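Local coordinates for sensor protein (Geobacter sulfurreducens PCA, PDB 2R78) that probably transfers a phosphoryl group from ATP to a histidine as a two-component sensor histidine kinase, of which this chain is a PAS domain, a sensory module, at residues D22-M27 against K108-A113; Y33-P38 against Y46-F51; L59-D64 against T86-N91; P80-R85 against T96-A101. All blocks are in the same frame, centred on the assembly; numbering follows the deposited sequence.

Contact 1 of 4, residues D22-M27 against K108-A113; sequences DGIFIM and KILGIA
Phe25 and Gly111 meet face to backbone: the CA of Gly111 lies over the centre of the Phe25 ring, 3.6 Å from its centroid and 14° off the ring normal, a CH-pi contact. CG of Phe25 stands between its backbone N and carbonyl carbon (chi1 61°), which swings the ring across to the partner strand. Glycine suits the place: with no side chain, its CA can lie directly against the ring face.

The backbone supplies the polar part. Strands 23-27 and 109-113 run antiparallel, and Gly23 with Ala113, Phe25 with Gly111 and Met27 with Ile109 are hydrogen-bonded pairs, each joined by two bonds. The straightest runs from Gly111 N to Phe25 O, 2.8 Å at 174°. CA-H...O contacts fill in between, as from Ile24 CA to Gly111 O at 3.3 Å.

The apolar side chains divide between the two faces of the sheet. With Ile24, Ile26 and Ile112 goes Leu110, whose CD1 touches both CG2 of Ile24 (3.8 Å) and CD1 of Ile26 (3.7 Å); the beta-branched isoleucines suit an extended strand, and with Leu110 they line this face with methyls. On the face of Phe25, CG of the selenomethionine Met27 meets CB of Ile109 at 3.9 Å.

These are the first and last strands of the PAS sheet, paired at its middle. Strand 33-36 flanks 23-27, and strand 94-103 flanks 109-115. Helix 6-19 packs on Ile24 and Ile26, Ala15 of the second subunit on Leu110, and helix 67-76 covers Ile109 on the other face.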
loop_
_atom_site.group_PDB
_atom_site.type_symbol
_atom_site.label_atom_id
_atom_site.label_comp_id
_atom_site.label_asym_id
_atom_site.label_seq_id
_atom_site.Cartn_x
_atom_site.Cartn_y
_atom_site.Cartn_z
ATOM N N ASP B 22 4.464 -1.238 -4.060
ATOM C CA ASP B 22 4.029 -0.083 -4.837
ATOM C C ASP B 22 4.623 1.217 -4.287
ATOM O O ASP B 22 4.917 1.343 -3.089
ATOM C CB ASP B 22 2.526 0.043 -4.855
ATOM C CG ASP B 22 1.855 -0.983 -5.745
ATOM O OD1 ASP B 22 2.507 -1.622 -6.618
ATOM O OD2 ASP B 22 0.639 -1.109 -5.580
ATOM N N GLY B 23 4.805 2.170 -5.189
ATOM C CA GLY B 23 5.217 3.502 -4.812
ATOM C C GLY B 23 4.102 4.245 -4.084
ATOM O O GLY B 23 2.934 4.131 -4.439
ATOM N N ILE B 24 4.473 5.009 -3.054
ATOM C CA ILE B 24 3.494 5.839 -2.344
ATOM C C ILE B 24 4.121 7.215 -2.171
ATOM O O ILE B 24 5.282 7.324 -1.793
ATOM C CB ILE B 24 3.088 5.253 -0.950
ATOM C CG1 ILE B 24 2.578 3.814 -1.065
ATOM C CG2 ILE B 24 2.054 6.153 -0.278
ATOM C CD1 ILE B 24 2.404 3.089 0.287
ATOM N N PHE B 25 3.357 8.254 -2.480
ATOM C CA PHE B 25 3.819 9.609 -2.315
ATOM C C PHE B 25 2.733 10.448 -1.644
ATOM O O PHE B 25 1.537 10.127 -1.724
ATOM C CB PHE B 25 4.330 10.229 -3.638
ATOM C CG PHE B 25 3.301 10.328 -4.745
ATOM C CD1 PHE B 25 2.511 11.459 -4.887
ATOM C CD2 PHE B 25 3.165 9.304 -5.682
ATOM C CE1 PHE B 25 1.587 11.552 -5.937
ATOM C CE2 PHE B 25 2.242 9.406 -6.733
ATOM C CZ PHE B 25 1.447 10.514 -6.835
ATOM N N ILE B 26 3.173 11.476 -0.937
ATOM C CA ILE B 26 2.257 12.455 -0.364
ATOM C C ILE B 26 2.590 13.785 -0.968
ATOM O O ILE B 26 3.769 14.097 -1.058
ATOM C CB ILE B 26 2.422 12.602 1.183
ATOM C CG1 ILE B 26 2.364 11.235 1.889
ATOM C CG2 ILE B 26 1.369 13.519 1.759
ATOM C CD1 ILE B 26 1.117 10.409 1.656
HETATM N N MSE B 27 1.584 14.556 -1.393
HETATM C CA MSE B 27 1.851 15.942 -1.812
HETATM C C MSE B 27 0.840 16.891 -1.208
HETATM O O MSE B 27 -0.212 16.467 -0.752
HETATM C CB MSE B 27 1.893 16.092 -3.331
HETATM C CG MSE B 27 0.666 15.636 -4.041
HETATM SE SE MSE B 27 1.002 15.668 -5.978
HETATM C CE MSE B 27 2.882 15.352 -6.062
ATOM N N LYS B 108 -4.115 17.368 2.102
ATOM C CA LYS B 108 -3.043 16.717 1.377
ATOM C C LYS B 108 -3.585 15.617 0.465
ATOM O O LYS B 108 -4.768 15.244 0.518
ATOM C CB LYS B 108 -1.992 16.195 2.342
ATOM C CG LYS B 108 -1.318 17.339 3.123
ATOM C CD LYS B 108 -0.479 16.865 4.272
ATOM C CE LYS B 108 -0.253 17.949 5.313
ATOM N NZ LYS B 108 -1.481 18.739 5.684
ATOM N N ILE B 109 -2.696 15.132 -0.396
ATOM C CA ILE B 109 -3.031 14.151 -1.408
ATOM C C ILE B 109 -2.122 12.924 -1.270
ATOM O O ILE B 109 -0.918 13.062 -1.185
ATOM C CB ILE B 109 -2.909 14.755 -2.826
ATOM C CG1 ILE B 109 -3.934 15.871 -3.037
ATOM C CG2 ILE B 109 -3.124 13.666 -3.873
ATOM C CD1 ILE B 109 -3.539 16.826 -4.205
ATOM N N LEU B 110 -2.755 11.742 -1.216
ATOM C CA LEU B 110 -2.067 10.446 -1.212
ATOM C C LEU B 110 -1.995 9.939 -2.643
ATOM O O LEU B 110 -3.015 9.750 -3.283
ATOM C CB LEU B 110 -2.893 9.418 -0.419
ATOM C CG LEU B 110 -2.442 7.941 -0.414
ATOM C CD1 LEU B 110 -1.234 7.830 0.455
ATOM C CD2 LEU B 110 -3.531 6.994 0.117
ATOM N N GLY B 111 -0.797 9.639 -3.114
ATOM C CA GLY B 111 -0.650 9.003 -4.406
ATOM C C GLY B 111 -0.066 7.608 -4.293
ATOM O O GLY B 111 0.763 7.331 -3.414
ATOM N N ILE B 112 -0.473 6.740 -5.207
ATOM C CA ILE B 112 0.100 5.408 -5.334
ATOM C C ILE B 112 0.550 5.259 -6.803
ATOM O O ILE B 112 -0.164 5.682 -7.706
ATOM C CB ILE B 112 -0.949 4.327 -5.001
ATOM C CG1 ILE B 112 -1.492 4.467 -3.569
ATOM C CG2 ILE B 112 -0.335 2.959 -5.104
ATOM C CD1 ILE B 112 -2.784 3.621 -3.297
ATOM N N ALA B 113 1.741 4.700 -7.022
ATOM C CA ALA B 113 2.285 4.471 -8.388
ATOM C C ALA B 113 2.564 2.983 -8.508
ATOM O O ALA B 113 3.263 2.437 -7.671
ATOM C CB ALA B 113 3.583 5.262 -8.591
#

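Contact 2 of 4, residues Y33-P38 against Y46-F51; sequences YLDVNP and YTRDEF. With ACT (acetate ion), chain G.
Tyr33 meets Phe51 in a T-shaped stack where the PAS fold sets strand 33-36, an outermost strand of the sheet within this chain, against the short helix 48-51. CE2 of Phe51 points at the centre of the Tyr33 ring from 3.5 Å above its plane; the planes stand at 83° and the centroids 4.9 Å apart. Tyrosine serves twice here, since its ring receives the phenyl edge while its OH reaches a bound acetate, probably from the crystallisation liquor.

Leu34 and Asp35 both face Ile26, a classic beta bulge. Asp35 then turns its carboxylate to Arg48 in a salt bridge, Asp35 OD1 to Arg48 NE at 2.7 Å. A weak bond from Arg48 NH2 reaches the same oxygen. Arg48 spans the gap because its chain is extended from CG to NE and leaves the backbone with CG opposite N (chi1 -172°).

Val36, a compact branched residue, fits between both partners: CG2 lies 3.8 Å from CG of Arg48, and CB stands 4.1 Å above the plane of the Phe51 ring, offset toward its rim. Helix 48-51 itself starts with a capping box formed by Thr47 and Glu50.

Besides the weak NH2 bond, two donors grip OD1 of Asp35 from opposite faces of the carboxylate plane: NE of Arg48, and the backbone N of Val36 at 2.8 Å.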
loop_
_atom_site.group_PDB
_atom_site.type_symbol
_atom_site.label_atom_id
_atom_site.label_comp_id
_atom_site.label_asym_id
_atom_site.label_seq_id
_atom_site.Cartn_x
_atom_site.Cartn_y
_atom_site.Cartn_z
ATOM N N TYR B 33 5.743 17.849 -3.517
ATOM C CA TYR B 33 5.955 16.543 -2.893
ATOM C C TYR B 33 6.432 16.737 -1.443
ATOM O O TYR B 33 7.364 17.499 -1.189
ATOM C CB TYR B 33 6.907 15.680 -3.702
ATOM C CG TYR B 33 6.289 15.064 -4.952
ATOM C CD1 TYR B 33 5.462 13.955 -4.873
ATOM C CD2 TYR B 33 6.553 15.560 -6.208
ATOM C CE1 TYR B 33 4.933 13.360 -6.025
ATOM C CE2 TYR B 33 5.990 14.972 -7.375
ATOM C CZ TYR B 33 5.215 13.871 -7.277
ATOM O OH TYR B 33 4.645 13.242 -8.385
ATOM N N LEU B 34 5.748 16.049 -0.521
ATOM C CA LEU B 34 5.994 16.134 0.943
ATOM C C LEU B 34 6.663 14.869 1.520
ATOM O O LEU B 34 7.479 14.944 2.482
ATOM C CB LEU B 34 4.682 16.359 1.689
ATOM C CG LEU B 34 3.838 17.624 1.432
ATOM C CD1 LEU B 34 2.643 17.644 2.303
ATOM C CD2 LEU B 34 4.657 18.884 1.650
ATOM N N ASP B 35 6.329 13.714 0.959
ATOM C CA ASP B 35 7.010 12.474 1.337
ATOM C C ASP B 35 6.909 11.470 0.204
ATOM O O ASP B 35 6.025 11.596 -0.674
ATOM C CB ASP B 35 6.412 11.907 2.629
ATOM C CG ASP B 35 7.384 11.056 3.436
ATOM O OD1 ASP B 35 8.520 10.754 2.947
ATOM O OD2 ASP B 35 6.985 10.673 4.581
ATOM N N VAL B 36 7.830 10.509 0.207
ATOM C CA VAL B 36 7.929 9.461 -0.815
ATOM C C VAL B 36 8.511 8.216 -0.181
ATOM O O VAL B 36 9.425 8.295 0.649
ATOM C CB VAL B 36 8.818 9.834 -2.042
ATOM C CG1 VAL B 36 8.124 10.892 -2.858
ATOM C CG2 VAL B 36 10.233 10.235 -1.598
ATOM N N ASN B 37 7.971 7.068 -0.556
ATOM C CA ASN B 37 8.385 5.852 0.125
ATOM C C ASN B 37 9.618 5.199 -0.492
ATOM O O ASN B 37 10.065 5.575 -1.589
ATOM C CB ASN B 37 7.220 4.882 0.297
ATOM C CG ASN B 37 6.896 4.119 -0.929
ATOM O OD1 ASN B 37 7.213 4.522 -2.060
ATOM N ND2 ASN B 37 6.188 3.020 -0.736
ATOM N N PRO B 38 10.199 4.225 0.208
ATOM C CA PRO B 38 11.389 3.631 -0.384
ATOM C C PRO B 38 11.189 3.039 -1.791
ATOM O O PRO B 38 12.113 3.110 -2.625
ATOM C CB PRO B 38 11.760 2.537 0.620
ATOM C CG PRO B 38 11.251 3.057 1.919
ATOM C CD PRO B 38 9.940 3.723 1.568
ATOM N N TYR B 46 16.205 7.777 -7.101
ATOM C CA TYR B 46 16.322 9.092 -6.460
ATOM C C TYR B 46 16.404 8.886 -4.967
ATOM O O TYR B 46 15.876 7.898 -4.446
ATOM C CB TYR B 46 15.084 9.957 -6.712
ATOM C CG TYR B 46 15.000 10.649 -8.052
ATOM C CD1 TYR B 46 15.623 10.121 -9.179
ATOM C CD2 TYR B 46 14.261 11.819 -8.198
ATOM C CE1 TYR B 46 15.529 10.745 -10.406
ATOM C CE2 TYR B 46 14.161 12.449 -9.426
ATOM C CZ TYR B 46 14.792 11.889 -10.532
ATOM O OH TYR B 46 14.723 12.490 -11.766
ATOM N N THR B 47 17.032 9.828 -4.271
ATOM C CA THR B 47 16.943 9.857 -2.819
ATOM C C THR B 47 15.657 10.588 -2.459
ATOM O O THR B 47 15.115 11.344 -3.268
ATOM C CB THR B 47 18.128 10.590 -2.138
ATOM O OG1 THR B 47 18.017 12.005 -2.350
ATOM C CG2 THR B 47 19.472 10.059 -2.644
ATOM N N ARG B 48 15.192 10.366 -1.231
ATOM C CA ARG B 48 14.037 11.068 -0.691
ATOM C C ARG B 48 14.182 12.596 -0.784
ATOM O O ARG B 48 13.247 13.285 -1.157
ATOM C CB ARG B 48 13.783 10.627 0.773
ATOM C CG ARG B 48 12.490 11.137 1.385
ATOM C CD ARG B 48 12.234 10.540 2.797
ATOM N NE ARG B 48 11.132 11.202 3.497
ATOM C CZ ARG B 48 11.211 12.413 4.058
ATOM N NH1 ARG B 48 12.348 13.106 4.051
ATOM N NH2 ARG B 48 10.145 12.949 4.648
ATOM N N ASP B 49 15.360 13.128 -0.456
ATOM C CA ASP B 49 15.571 14.580 -0.492
ATOM C C ASP B 49 15.504 15.180 -1.888
ATOM O O ASP B 49 15.030 16.292 -2.066
ATOM C CB ASP B 49 16.927 14.921 0.148
ATOM C CG ASP B 49 16.972 14.532 1.600
ATOM O OD1 ASP B 49 15.878 14.468 2.217
ATOM O OD2 ASP B 49 18.085 14.270 2.122
ATOM N N GLU B 50 15.965 14.419 -2.861
ATOM C CA GLU B 50 15.942 14.837 -4.264
ATOM C C GLU B 50 14.531 14.824 -4.811
ATOM O O GLU B 50 14.101 15.749 -5.503
ATOM C CB GLU B 50 16.806 13.903 -5.071
ATOM C CG GLU B 50 18.248 14.066 -4.718
ATOM C CD GLU B 50 19.134 13.097 -5.430
ATOM O OE1 GLU B 50 18.746 11.912 -5.627
ATOM O OE2 GLU B 50 20.239 13.535 -5.801
ATOM N N PHE B 51 13.802 13.772 -4.455
ATOM C CA PHE B 51 12.409 13.689 -4.837
ATOM C C PHE B 51 11.606 14.843 -4.235
ATOM O O PHE B 51 10.745 15.418 -4.899
ATOM C CB PHE B 51 11.825 12.334 -4.435
ATOM C CG PHE B 51 10.692 11.916 -5.279
ATOM C CD1 PHE B 51 10.824 10.889 -6.193
ATOM C CD2 PHE B 51 9.478 12.543 -5.159
ATOM C CE1 PHE B 51 9.757 10.511 -6.989
ATOM C CE2 PHE B 51 8.402 12.148 -5.951
ATOM C CZ PHE B 51 8.551 11.140 -6.851
HETATM C C ACT G . 4.396 13.604 -11.945
HETATM O O ACT G . 4.834 14.178 -10.914
HETATM O OXT ACT G . 4.643 14.178 -13.049
HETATM C CH3 ACT G . 3.607 12.307 -11.851
#

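Contact 3 of 4, residues L59-D64 against T86-N91; sequences LSRGVD and TVWTRN. With ACT (acetate ion), chain G.
Leu59 O is approached twice from the neighbouring strand: Trp88 N gives it a nearly straight hydrogen bond, 2.9 Å at 173°, and Val87 CA adds a longer CA-H...O contact at 3.5 Å. CA of Ser60 approaches Thr86 O at 3.1 Å in a contact of the same kind. In this way the loop between helices 48-51 and 67-76 of the PAS fold is pinned to the end of strand 81-88, an outermost strand of the sheet within the chain.

Ser60 also grips OXT of the bound acetate twice, by OG at 2.6 Å and by the backbone N at 3.0 Å. The small hydroxyl, placed between backbone N and carbonyl carbon (chi1 72°), can therefore work beside its own amide on one anion oxygen, and it is also bonded to Arg85. Gly57 N is a further partner of the acetate.

Arg61 carries the flat contact. Its guanidinium stacks on Trp88 with the planes only 8° apart, and CZ stands 3.6 Å from the centroid of the five-membered ring, a cation-pi arrangement. CD lies over the six-membered ring, so the extended arginine chain supplies both methylenes and charge to a wide indole. CG2 of Thr86 touches the opposite face near its rim. On the other side of the strand from the indole, CB and CD2 of Leu59 pack on CG1 of Val87.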
loop_
_atom_site.group_PDB
_atom_site.type_symbol
_atom_site.label_atom_id
_atom_site.label_comp_id
_atom_site.label_asym_id
_atom_site.label_seq_id
_atom_site.Cartn_x
_atom_site.Cartn_y
_atom_site.Cartn_z
ATOM N N LEU B 59 8.230 15.124 -13.434
ATOM C CA LEU B 59 8.707 13.801 -13.840
ATOM C C LEU B 59 7.976 13.323 -15.076
ATOM O O LEU B 59 8.572 12.663 -15.902
ATOM C CB LEU B 59 8.512 12.736 -12.757
ATOM C CG LEU B 59 9.549 12.811 -11.635
ATOM C CD1 LEU B 59 9.071 12.007 -10.444
ATOM C CD2 LEU B 59 10.879 12.277 -12.112
ATOM N N SER B 60 6.668 13.582 -15.161
ATOM C CA SER B 60 5.874 13.076 -16.302
ATOM C C SER B 60 5.709 14.094 -17.455
ATOM O O SER B 60 4.884 13.910 -18.380
ATOM C CB SER B 60 4.507 12.576 -15.819
ATOM O OG SER B 60 3.633 13.614 -15.432
ATOM N N ARG B 61 6.517 15.156 -17.414
ATOM C CA ARG B 61 6.475 16.182 -18.474
ATOM C C ARG B 61 5.040 16.716 -18.701
ATOM O O ARG B 61 4.536 16.728 -19.832
ATOM C CB ARG B 61 7.100 15.657 -19.735
ATOM C CG ARG B 61 8.568 15.392 -19.575
ATOM C CD ARG B 61 9.239 14.989 -20.891
ATOM N NE ARG B 61 10.663 14.799 -20.629
ATOM C CZ ARG B 61 11.502 14.104 -21.403
ATOM N NH1 ARG B 61 11.109 13.560 -22.548
ATOM N NH2 ARG B 61 12.766 13.973 -21.020
ATOM N N GLY B 62 4.407 17.124 -17.606
ATOM C CA GLY B 62 3.035 17.665 -17.628
ATOM C C GLY B 62 2.938 19.126 -17.311
ATOM O O GLY B 62 1.834 19.622 -17.105
ATOM N N VAL B 63 4.070 19.827 -17.281
ATOM C CA VAL B 63 4.040 21.248 -16.955
ATOM C C VAL B 63 3.538 22.048 -18.175
ATOM O O VAL B 63 2.464 22.673 -18.113
ATOM C CB VAL B 63 5.415 21.756 -16.465
ATOM C CG1 VAL B 63 5.349 23.235 -16.167
ATOM C CG2 VAL B 63 5.864 20.971 -15.224
ATOM N N ASP B 64 4.267 21.992 -19.281
ATOM C CA ASP B 64 3.938 22.817 -20.466
ATOM C C ASP B 64 2.550 22.575 -20.978
ATOM O O ASP B 64 1.843 23.505 -21.397
ATOM C CB ASP B 64 4.916 22.569 -21.606
ATOM C CG ASP B 64 6.323 22.971 -21.257
ATOM O OD1 ASP B 64 6.657 24.149 -21.499
ATOM O OD2 ASP B 64 7.090 22.112 -20.781
ATOM N N THR B 86 3.826 8.290 -18.169
ATOM C CA THR B 86 5.245 8.008 -18.419
ATOM C C THR B 86 6.099 8.994 -17.612
ATOM O O THR B 86 5.747 10.185 -17.516
ATOM C CB THR B 86 5.581 8.117 -19.910
ATOM O OG1 THR B 86 4.794 7.170 -20.661
ATOM C CG2 THR B 86 7.068 7.873 -20.135
ATOM N N VAL B 87 7.140 8.458 -16.973
ATOM C CA VAL B 87 8.073 9.250 -16.158
ATOM C C VAL B 87 9.434 9.202 -16.842
ATOM O O VAL B 87 9.846 8.143 -17.318
ATOM C CB VAL B 87 8.115 8.685 -14.704
ATOM C CG1 VAL B 87 9.338 9.139 -13.917
ATOM C CG2 VAL B 87 6.815 9.068 -13.985
ATOM N N TRP B 88 10.094 10.367 -16.899
ATOM C CA TRP B 88 11.431 10.522 -17.456
ATOM C C TRP B 88 12.282 11.083 -16.325
ATOM O O TRP B 88 12.084 12.217 -15.879
ATOM C CB TRP B 88 11.466 11.503 -18.611
ATOM C CG TRP B 88 10.829 11.071 -19.868
ATOM C CD1 TRP B 88 11.438 10.476 -20.938
ATOM C CD2 TRP B 88 9.460 11.225 -20.223
ATOM N NE1 TRP B 88 10.525 10.279 -21.945
ATOM C CE2 TRP B 88 9.303 10.728 -21.523
ATOM C CE3 TRP B 88 8.350 11.760 -19.578
ATOM C CZ2 TRP B 88 8.077 10.748 -22.174
ATOM C CZ3 TRP B 88 7.136 11.779 -20.229
ATOM C CH2 TRP B 88 7.002 11.275 -21.497
ATOM N N THR B 89 13.220 10.260 -15.865
ATOM C CA THR B 89 14.088 10.665 -14.779
ATOM C C THR B 89 15.320 11.467 -15.243
ATOM O O THR B 89 15.649 11.553 -16.434
ATOM C CB THR B 89 14.589 9.472 -14.011
ATOM O OG1 THR B 89 15.569 8.789 -14.785
ATOM C CG2 THR B 89 13.439 8.525 -13.662
ATOM N N ARG B 90 15.991 12.081 -14.272
ATOM C CA ARG B 90 17.055 13.033 -14.609
ATOM C C ARG B 90 18.288 12.317 -15.194
ATOM O O ARG B 90 19.148 12.951 -15.837
ATOM C CB ARG B 90 17.438 13.852 -13.376
ATOM C CG ARG B 90 18.037 13.003 -12.313
ATOM C CD ARG B 90 18.487 13.784 -11.123
ATOM N NE ARG B 90 19.251 12.869 -10.284
ATOM C CZ ARG B 90 18.948 12.558 -9.028
ATOM N NH1 ARG B 90 19.702 11.680 -8.375
ATOM N NH2 ARG B 90 17.915 13.126 -8.423
ATOM N N ASN B 91 18.376 11.001 -14.972
ATOM C CA ASN B 91 19.482 10.227 -15.494
ATOM C C ASN B 91 19.166 9.576 -16.831
ATOM O O ASN B 91 19.948 8.753 -17.299
ATOM C CB ASN B 91 19.875 9.130 -14.503
ATOM C CG ASN B 91 19.077 7.880 -14.688
ATOM O OD1 ASN B 91 19.626 6.762 -14.728
ATOM N ND2 ASN B 91 17.770 8.041 -14.824
HETATM C C ACT G . 4.396 13.604 -11.945
HETATM O O ACT G . 4.834 14.178 -10.914
HETATM O OXT ACT G . 4.643 14.178 -13.049
HETATM C CH3 ACT G . 3.607 12.307 -11.851
#

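Contact 4 of 4, residues P80-R85 against T96-A101; sequences PLREER and TVELSA
Arg82 folds back over the partner strand toward Ser100 and Glu98. Its chain bends at chi2 (71°) and chi3 (60°), which brings CD alongside the carboxylate carbon CD of Glu98, 3.7 Å away. The guanidinium and carboxylate planes are 34° apart, and OE1 of Glu98 lies well out of the guanidinium plane, 4.2 Å from NH1 of Arg82; any attraction is probably electrostatic only, since no N-H points at that oxygen. A long flexible arginine thus lays its CD methylene against the end of Glu98 and brings its charged end near Ser100, while Ile21 of the second subunit packs on both Arg82 and Glu98.

Glu84 stands on this same face, its extended chain rising near that of Glu98. One water donates to OE2 of Glu84 at 2.7 Å and to OE2 of Glu98 at 3.1 Å, which probably eases the like charges.

The two strands form the antiparallel beta hairpin at the end of the PAS sheet. Six backbone bonds join Leu81 to Ala101, Glu83 to Leu99 and Arg85 to Val97, two for each pair.

The other face mixes apolar residues with Arg85 and with Glu83, whose OE1 is bonded to Trp67. CD2 of Leu81 slants across to CB of Leu99 at 3.8 Å, and CB of Leu81 meets CB of the small Ala101 at 3.9 Å; helix 67-76 packs on both Leu81 and Ala101. CD1 of Leu99 touches CG of Arg85 at 3.5 Å, and the arginine's bent chain leads its guanidinium away to Ser60 and Trp67.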
loop_
_atom_site.group_PDB
_atom_site.type_symbol
_atom_site.label_atom_id
_atom_site.label_comp_id
_atom_site.label_asym_id
_atom_site.label_seq_id
_atom_site.Cartn_x
_atom_site.Cartn_y
_atom_site.Cartn_z
ATOM N N PRO B 80 -11.000 11.565 -7.675
ATOM C CA PRO B 80 -9.752 10.790 -7.590
ATOM C C PRO B 80 -9.142 10.599 -8.978
ATOM O O PRO B 80 -9.862 10.446 -9.949
ATOM C CB PRO B 80 -10.182 9.428 -7.035
ATOM C CG PRO B 80 -11.616 9.545 -6.703
ATOM C CD PRO B 80 -12.173 10.818 -7.187
ATOM N N LEU B 81 -7.819 10.656 -9.042
ATOM C CA LEU B 81 -7.092 10.428 -10.260
ATOM C C LEU B 81 -6.828 8.942 -10.362
ATOM O O LEU B 81 -6.480 8.286 -9.367
ATOM C CB LEU B 81 -5.784 11.218 -10.224
ATOM C CG LEU B 81 -4.831 11.042 -11.403
ATOM C CD1 LEU B 81 -4.073 12.348 -11.713
ATOM C CD2 LEU B 81 -3.901 9.898 -11.201
ATOM N N ARG B 82 -7.005 8.411 -11.568
ATOM C CA ARG B 82 -6.550 7.085 -11.906
ATOM C C ARG B 82 -6.208 7.102 -13.377
ATOM O O ARG B 82 -7.105 7.076 -14.239
ATOM C CB ARG B 82 -7.624 6.042 -11.657
ATOM C CG ARG B 82 -7.266 4.664 -12.140
ATOM C CD ARG B 82 -6.187 4.018 -11.310
ATOM N NE ARG B 82 -6.618 3.886 -9.913
ATOM C CZ ARG B 82 -7.204 2.822 -9.361
ATOM N NH1 ARG B 82 -7.488 1.720 -10.063
ATOM N NH2 ARG B 82 -7.526 2.873 -8.077
ATOM N N GLU B 83 -4.922 7.213 -13.640
ATOM C CA GLU B 83 -4.446 7.203 -15.000
ATOM C C GLU B 83 -2.968 6.878 -15.071
ATOM O O GLU B 83 -2.237 6.948 -14.054
ATOM C CB GLU B 83 -4.760 8.543 -15.659
ATOM C CG GLU B 83 -4.002 9.708 -15.163
ATOM C CD GLU B 83 -4.602 11.048 -15.658
ATOM O OE1 GLU B 83 -4.086 11.607 -16.662
ATOM O OE2 GLU B 83 -5.629 11.510 -15.073
ATOM N N GLU B 84 -2.536 6.489 -16.267
ATOM C CA GLU B 84 -1.163 6.127 -16.487
ATOM C C GLU B 84 -0.363 7.353 -16.883
ATOM O O GLU B 84 -0.853 8.238 -17.603
ATOM C CB GLU B 84 -1.084 5.077 -17.578
ATOM C CG GLU B 84 -1.770 3.766 -17.205
ATOM C CD GLU B 84 -1.596 2.687 -18.235
ATOM O OE1 GLU B 84 -0.971 2.984 -19.287
ATOM O OE2 GLU B 84 -2.147 1.573 -18.009
ATOM N N ARG B 85 0.887 7.381 -16.434
ATOM C CA ARG B 85 1.815 8.412 -16.828
ATOM C C ARG B 85 3.190 7.818 -17.108
ATOM O O ARG B 85 3.635 6.942 -16.389
ATOM C CB ARG B 85 1.946 9.461 -15.727
ATOM C CG ARG B 85 0.695 10.234 -15.529
ATOM C CD ARG B 85 0.388 11.119 -16.685
ATOM N NE ARG B 85 1.249 12.307 -16.822
ATOM C CZ ARG B 85 1.140 13.177 -17.818
ATOM N NH1 ARG B 85 0.207 13.000 -18.778
ATOM N NH2 ARG B 85 1.920 14.232 -17.877
ATOM N N THR B 96 6.719 3.609 -17.302
ATOM C CA THR B 96 5.283 3.911 -17.330
ATOM C C THR B 96 4.659 3.313 -16.085
ATOM O O THR B 96 4.892 2.150 -15.736
ATOM C CB THR B 96 4.594 3.419 -18.601
ATOM O OG1 THR B 96 5.205 4.090 -19.712
ATOM C CG2 THR B 96 3.132 3.754 -18.587
ATOM N N VAL B 97 3.928 4.160 -15.397
ATOM C CA VAL B 97 3.251 3.773 -14.177
ATOM C C VAL B 97 1.791 4.106 -14.211
ATOM O O VAL B 97 1.349 4.989 -14.968
ATOM C CB VAL B 97 3.877 4.406 -12.939
ATOM C CG1 VAL B 97 5.355 3.982 -12.827
ATOM C CG2 VAL B 97 3.741 5.927 -12.955
ATOM N N GLU B 98 1.008 3.349 -13.441
ATOM C CA GLU B 98 -0.367 3.722 -13.223
ATOM C C GLU B 98 -0.440 4.471 -11.912
ATOM O O GLU B 98 -0.046 3.926 -10.868
ATOM C CB GLU B 98 -1.269 2.515 -13.123
ATOM C CG GLU B 98 -2.712 2.923 -13.037
ATOM C CD GLU B 98 -3.617 1.758 -12.754
ATOM O OE1 GLU B 98 -3.608 1.266 -11.597
ATOM O OE2 GLU B 98 -4.325 1.346 -13.697
ATOM N N LEU B 99 -0.976 5.682 -11.969
ATOM C CA LEU B 99 -1.087 6.525 -10.795
ATOM C C LEU B 99 -2.525 6.522 -10.270
ATOM O O LEU B 99 -3.468 6.621 -11.048
ATOM C CB LEU B 99 -0.681 7.962 -11.125
ATOM C CG LEU B 99 0.722 8.243 -11.653
ATOM C CD1 LEU B 99 0.831 9.755 -12.036
ATOM C CD2 LEU B 99 1.812 7.858 -10.662
ATOM N N SER B 100 -2.663 6.491 -8.951
ATOM C CA SER B 100 -3.913 6.782 -8.276
ATOM C C SER B 100 -3.614 7.923 -7.313
ATOM O O SER B 100 -2.507 7.991 -6.754
ATOM C CB SER B 100 -4.386 5.529 -7.553
ATOM O OG SER B 100 -4.588 4.518 -8.549
ATOM N N ALA B 101 -4.530 8.873 -7.194
ATOM C CA ALA B 101 -4.327 9.949 -6.236
ATOM C C ALA B 101 -5.648 10.288 -5.603
ATOM O O ALA B 101 -6.660 10.379 -6.292
ATOM C CB ALA B 101 -3.683 11.167 -6.895
HETATM O O HOH W 1 -2.337 0.075 -15.768
#

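After helix 6-19, strand 23-27 is the first strand, but its partner in contact 1 arrives only with strand 109-115, so contact 1 closes the longest loop and the other three lie within it. Contact 2 closes early, fastening strand 33-36, outermost within this chain, to helix 48-51 across helix 38-44. Contacts 3 and 4 follow and cross, their segments alternating: loop 59-64 meets 86-91, whereas 80-85 pairs with 96-101, both using strand 81-88. Ser60 with Arg85 ties these two together. Contact 4 adjoins contact 1 through Ile112 and Ser100, contact 2 adjoins it through Ile26 and Leu34, and Glu50 with Arg90 bridges contacts 2 and 3, which share the acetate.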